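Local coordinates for protein TetR family transcriptional regulator (PDB 6SRN) that binds a furan-carboxylic acid hormone that controls antibiotic production and probably regulates transcription as a TetR-family DNA-binding protein, at residues A180-G183 against M184-S188; R200-E203 against L204-L207. All coordinates share one frame; numbering follows the deposited sequence.

Contact 1 (A180-G183 against M184-S188). With LUB (4-(Hydroxymethyl)-2-propylfuran-3-carboxylic acid), chain B.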
loop_
_atom_site.group_PDB
_atom_site.type_symbol
_atom_site.label_atom_id
_atom_site.label_comp_id
_atom_site.label_asym_id
_atom_site.label_seq_id
_atom_site.Cartn_x
_atom_site.Cartn_y
_atom_site.Cartn_z
ATOM N N ALA A 180 -6.394 4.609 1.589
ATOM C CA ALA A 180 -7.204 3.373 1.618
ATOM C C ALA A 180 -7.316 2.722 0.232
ATOM O O ALA A 180 -7.211 1.498 0.084
ATOM C CB ALA A 180 -8.533 3.662 2.158
ATOM N N PHE A 181 -7.605 3.546 -0.772
ATOM C CA PHE A 181 -7.698 3.063 -2.140
ATOM C C PHE A 181 -6.341 2.478 -2.593
ATOM O O PHE A 181 -6.258 1.391 -3.136
ATOM C CB PHE A 181 -8.154 4.182 -3.090
ATOM C CG PHE A 181 -8.364 3.709 -4.496
ATOM C CD1 PHE A 181 -7.272 3.504 -5.321
ATOM C CD2 PHE A 181 -9.608 3.330 -4.935
ATOM C CE1 PHE A 181 -7.420 3.008 -6.589
ATOM C CE2 PHE A 181 -9.770 2.815 -6.205
ATOM C CZ PHE A 181 -8.675 2.682 -7.048
ATOM N N PHE A 182 -5.270 3.211 -2.314
ATOM C CA PHE A 182 -3.959 2.710 -2.615
ATOM C C PHE A 182 -3.743 1.309 -2.019
ATOM O O PHE A 182 -3.245 0.384 -2.653
ATOM C CB PHE A 182 -2.858 3.639 -2.095
ATOM C CG PHE A 182 -1.534 2.952 -2.154
ATOM C CD1 PHE A 182 -0.876 2.731 -3.353
ATOM C CD2 PHE A 182 -0.991 2.389 -0.999
ATOM C CE1 PHE A 182 0.278 1.954 -3.389
ATOM C CE2 PHE A 182 0.151 1.643 -1.038
ATOM C CZ PHE A 182 0.809 1.406 -2.244
ATOM N N GLY A 183 -4.089 1.172 -0.744
ATOM C CA GLY A 183 -3.848 -0.072 -0.075
ATOM C C GLY A 183 -4.682 -1.206 -0.661
ATOM O O GLY A 183 -4.198 -2.316 -0.905
ATOM N N MET A 184 -5.956 -0.905 -0.929
ATOM C CA MET A 184 -6.871 -1.885 -1.534
ATOM C C MET A 184 -6.325 -2.392 -2.872
ATOM O O MET A 184 -6.271 -3.615 -3.112
ATOM C CB MET A 184 -8.247 -1.257 -1.666
ATOM C CG MET A 184 -9.274 -2.098 -2.320
ATOM S SD MET A 184 -9.173 -2.161 -4.123
ATOM C CE MET A 184 -9.247 -0.455 -4.629
ATOM N N GLN A 185 -5.894 -1.457 -3.717
ATOM C CA GLN A 185 -5.454 -1.882 -5.053
ATOM C C GLN A 185 -4.136 -2.653 -4.960
ATOM O O GLN A 185 -3.893 -3.548 -5.745
ATOM C CB GLN A 185 -5.440 -0.730 -6.041
ATOM C CG GLN A 185 -4.354 0.329 -5.813
ATOM C CD GLN A 185 -2.999 -0.125 -6.333
ATOM O OE1 GLN A 185 -2.883 -0.832 -7.317
ATOM N NE2 GLN A 185 -1.952 0.303 -5.662
ATOM N N HIS A 186 -3.276 -2.265 -4.015
ATOM C CA HIS A 186 -1.997 -2.928 -3.820
ATOM C C HIS A 186 -2.180 -4.343 -3.327
ATOM O O HIS A 186 -1.531 -5.261 -3.816
ATOM C CB HIS A 186 -1.137 -2.115 -2.873
ATOM C CG HIS A 186 0.267 -2.537 -2.874
ATOM N ND1 HIS A 186 1.150 -2.165 -3.864
ATOM C CD2 HIS A 186 0.969 -3.296 -2.003
ATOM C CE1 HIS A 186 2.328 -2.707 -3.609
ATOM N NE2 HIS A 186 2.249 -3.355 -2.464
ATOM N N VAL A 187 -3.073 -4.514 -2.343
ATOM C CA VAL A 187 -3.346 -5.848 -1.886
ATOM C C VAL A 187 -3.888 -6.711 -3.025
ATOM O O VAL A 187 -3.496 -7.865 -3.175
ATOM C CB VAL A 187 -4.346 -5.852 -0.685
ATOM C CG1 VAL A 187 -4.884 -7.256 -0.383
ATOM C CG2 VAL A 187 -3.761 -5.181 0.559
ATOM N N SER A 188 -4.819 -6.157 -3.781
ATOM C CA SER A 188 -5.394 -6.855 -4.910
ATOM C C SER A 188 -4.336 -7.236 -5.943
ATOM O O SER A 188 -4.344 -8.353 -6.463
ATOM C CB SER A 188 -6.500 -6.004 -5.537
ATOM O OG SER A 188 -7.149 -6.676 -6.613
HETATM C C2 LUB B . -2.624 5.403 -6.009
HETATM C C4 LUB B . -0.563 4.765 -6.606
HETATM C C5 LUB B . -1.354 3.690 -6.677
HETATM C C6 LUB B . -3.791 6.022 -5.356
HETATM O O11 LUB B . -1.687 8.131 -5.697
HETATM C C9 LUB B . -0.842 7.225 -5.918
HETATM O O10 LUB B . 0.419 7.467 -5.930
HETATM C C3 LUB B . -1.262 5.853 -6.122
HETATM C C12 LUB B . 0.861 4.707 -7.140
HETATM O O13 LUB B . 1.761 5.206 -6.124
HETATM O O1 LUB B . -2.629 4.015 -6.184
HETATM C C7 LUB B . -4.848 6.271 -6.440
HETATM C C8 LUB B . -6.074 6.963 -5.898
#
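Helix 170-192 of the TetR-type ligand-binding domain lines the hormone pocket here, with Phe181, Phe182 and Gln185 on one turn bordering the site of the furan ligand LUB. Gln185 reaches back along the helix: its first torsion (chi1 70°) tucks CG over the main chain, and a second bend brings NE2 within 3.5 Å of Phe182 CD1. NE2 also makes a weak bond to Phe182 O at 3.3 Å, an oxygen already bonded by His186 N, while OE1 bonds the stronger partner, Arg194. The furan meets the Phe182 ring at its edge, LUB C5 lying 3.5 Å from CD1; the propyl end reaches Phe181, with LUB C8 3.7 Å from CD1. Over one face of the Phe181 ring comes Met184 CE, a CH-pi contact 3.9 Å from the centroid, reached because the methionine chain bends at chi2 and chi3. The backbone carrying these side chains is regular alpha-helix, Gln185 N bonding Phe181 O at 2.9 Å. On the dimer side, the Phe182 and His186 rings lie side by side, near parallel (28°) but slid apart, with centroids 5.3 Å apart; Phe182 also meets His186 of the second subunit, and His186 meets Phe182 of that subunit.

Contact 2 (R200-E203 against L204-L207)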
loop_
_atom_site.group_PDB
_atom_site.type_symbol
_atom_site.label_atom_id
_atom_site.label_comp_id
_atom_site.label_asym_id
_atom_site.label_seq_id
_atom_site.Cartn_x
_atom_site.Cartn_y
_atom_site.Cartn_z
ATOM N N ARG A 200 -13.199 -5.757 -4.152
ATOM C CA ARG A 200 -12.462 -5.284 -2.974
ATOM C C ARG A 200 -12.746 -3.802 -2.780
ATOM O O ARG A 200 -12.890 -3.324 -1.649
ATOM C CB ARG A 200 -10.967 -5.572 -3.145
ATOM C CG ARG A 200 -10.585 -7.040 -3.313
ATOM C CD ARG A 200 -10.770 -7.883 -2.057
ATOM N NE ARG A 200 -12.158 -8.186 -1.765
ATOM C CZ ARG A 200 -12.875 -9.109 -2.400
ATOM N NH1 ARG A 200 -12.342 -9.888 -3.361
ATOM N NH2 ARG A 200 -14.135 -9.265 -2.060
ATOM N N TRP A 201 -12.764 -3.033 -3.865
ATOM C CA TRP A 201 -13.106 -1.602 -3.768
ATOM C C TRP A 201 -14.548 -1.392 -3.314
ATOM O O TRP A 201 -14.771 -0.602 -2.452
ATOM C CB TRP A 201 -12.792 -0.870 -5.070
ATOM C CG TRP A 201 -13.115 0.593 -4.990
ATOM C CD1 TRP A 201 -13.915 1.275 -5.862
ATOM C CD2 TRP A 201 -12.733 1.528 -3.952
ATOM N NE1 TRP A 201 -14.010 2.576 -5.457
ATOM C CE2 TRP A 201 -13.318 2.766 -4.292
ATOM C CE3 TRP A 201 -11.949 1.440 -2.801
ATOM C CZ2 TRP A 201 -13.158 3.914 -3.505
ATOM C CZ3 TRP A 201 -11.809 2.566 -1.992
ATOM C CH2 TRP A 201 -12.396 3.798 -2.376
ATOM N N GLN A 202 -15.479 -2.164 -3.851
ATOM C CA GLN A 202 -16.874 -2.010 -3.435
ATOM C C GLN A 202 -17.049 -2.146 -1.954
ATOM O O GLN A 202 -17.713 -1.334 -1.325
ATOM C CB GLN A 202 -17.762 -3.000 -4.155
ATOM C CG GLN A 202 -19.247 -2.940 -3.761
ATOM C CD GLN A 202 -19.781 -1.502 -3.666
ATOM O OE1 GLN A 202 -19.649 -0.719 -4.607
ATOM N NE2 GLN A 202 -20.426 -1.159 -2.524
ATOM N N GLU A 203 -16.430 -3.166 -1.364
ATOM C CA GLU A 203 -16.701 -3.401 0.051
ATOM C C GLU A 203 -16.050 -2.339 0.938
ATOM O O GLU A 203 -16.566 -2.014 1.982
ATOM C CB GLU A 203 -16.301 -4.821 0.437
ATOM C CG GLU A 203 -14.836 -5.128 0.423
ATOM C CD GLU A 203 -14.494 -6.615 0.361
ATOM O OE1 GLU A 203 -15.351 -7.549 0.139
ATOM O OE2 GLU A 203 -13.287 -6.862 0.526
ATOM N N LEU A 204 -14.900 -1.830 0.542
ATOM C CA LEU A 204 -14.224 -0.793 1.312
ATOM C C LEU A 204 -14.895 0.584 1.067
ATOM O O LEU A 204 -15.104 1.323 2.032
ATOM C CB LEU A 204 -12.740 -0.732 0.871
ATOM C CG LEU A 204 -11.919 0.463 1.368
ATOM C CD1 LEU A 204 -11.889 0.506 2.867
ATOM C CD2 LEU A 204 -10.497 0.376 0.781
ATOM N N ARG A 205 -15.186 0.920 -0.176
ATOM C CA ARG A 205 -15.886 2.159 -0.571
ATOM C C ARG A 205 -17.217 2.267 0.163
ATOM O O ARG A 205 -17.605 3.362 0.644
ATOM C CB ARG A 205 -16.082 2.048 -2.062
ATOM C CG ARG A 205 -16.803 3.040 -2.889
ATOM C CD ARG A 205 -17.054 2.204 -4.138
ATOM N NE ARG A 205 -18.454 1.914 -4.294
ATOM C CZ ARG A 205 -19.357 2.847 -4.534
ATOM N NH1 ARG A 205 -19.000 4.134 -4.617
ATOM N NH2 ARG A 205 -20.612 2.505 -4.696
ATOM N N GLU A 206 -17.920 1.154 0.322
ATOM C CA GLU A 206 -19.208 1.221 1.028
ATOM C C GLU A 206 -19.019 1.767 2.448
ATOM O O GLU A 206 -19.797 2.640 2.923
ATOM C CB GLU A 206 -19.916 -0.141 1.010
ATOM C CG GLU A 206 -21.372 -0.070 1.487
ATOM C CD GLU A 206 -21.571 -0.028 2.990
ATOM O OE1 GLU A 206 -20.720 -0.490 3.798
ATOM O OE2 GLU A 206 -22.682 0.447 3.397
ATOM N N LEU A 207 -17.988 1.302 3.123
ATOM C CA LEU A 207 -17.706 1.825 4.455
ATOM C C LEU A 207 -17.261 3.291 4.413
ATOM O O LEU A 207 -17.752 4.128 5.166
ATOM C CB LEU A 207 -16.588 1.018 5.106
ATOM C CG LEU A 207 -16.811 -0.472 5.306
ATOM C CD1 LEU A 207 -15.547 -1.112 5.863
ATOM C CD2 LEU A 207 -17.983 -0.727 6.224
HETATM O O HOH W 1 -16.053 4.426 -6.066
HETATM O O HOH W 2 -19.090 -2.809 3.154
#
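Trp201 and Arg205, one turn apart on helix 197-212, pack through the aliphatic part of the arginine. With CG of Trp201 anti to the backbone N (chi1 -179°), the indole leans toward the C-terminal end of the helix, beside the next turn, and Arg205 CB lies over the centre of its six-membered ring, a CH-pi contact 3.7 Å from the centroid. Farther out, Arg205 CD comes over the same indole, 3.3 Å from Trp201 NE1. Leu204 meets the ring differently, its CD2 approaching the edge 3.8 Å from Trp201 CZ3.

Among the polar groups, Arg205 NE bonds Gln202 OE1 at 2.9 Å. The oxygen lies in the guanidinium plane, but the donor stands above the amide plane, the two planes being 74° apart; Arg205 NH2 adds a weak bond to the same oxygen. NH1 of Arg205 forms a salt bridge with Glu107, so the guanidinium is held from more than one direction. Arg200 grips Glu203 in a side-on salt bridge: NE bonds OE2 at 2.9 Å and NH2 bonds OE1 at 3.0 Å, both oxygens being met from above the carboxylate plane. NH1 of Arg200 pairs with Asp196. Arg175 of the second subunit forms a salt bridge with Glu203 OE2 as well, so Arg200 and that arginine share one carboxylate.

Water extends the network: one molecule accepts from Trp201 NE1 at 2.8 Å and weakly from Arg205 NH1, and another donates to Glu203 O and Glu206 OE1. The other carboxylate oxygen of Glu206 pairs with Arg165 of the second subunit.

In the helical ligand-binding domain, Trp201 and Leu204 pack on helix 170-192, Arg205 reaches helix 102-119 through Glu107, and Glu203, Leu204 and Leu207 lie against the second subunit.

How the contacts relate
Following the chain from the N terminus, contact 1 comes first, spanning successive turns of helix 170-192, the next-to-last helix; a short connection then leads to helix 197-212, which carries contact 2. Each is local to its own helix, so neither closes a long loop; they stand in series, neither nested nor crossing, with centres about 11 Å apart. The two helices pack against each other: Met184 CE lies 3.6 Å from Trp201 CB, and the Phe181 and Trp201 rings meet edge-to-face, while Leu204 CD2 reaches Ala180 O at 3.5 Å. Contact 1 thus joins the hormone pocket to contact 2, and both helices also touch the second subunit at the dimer interface.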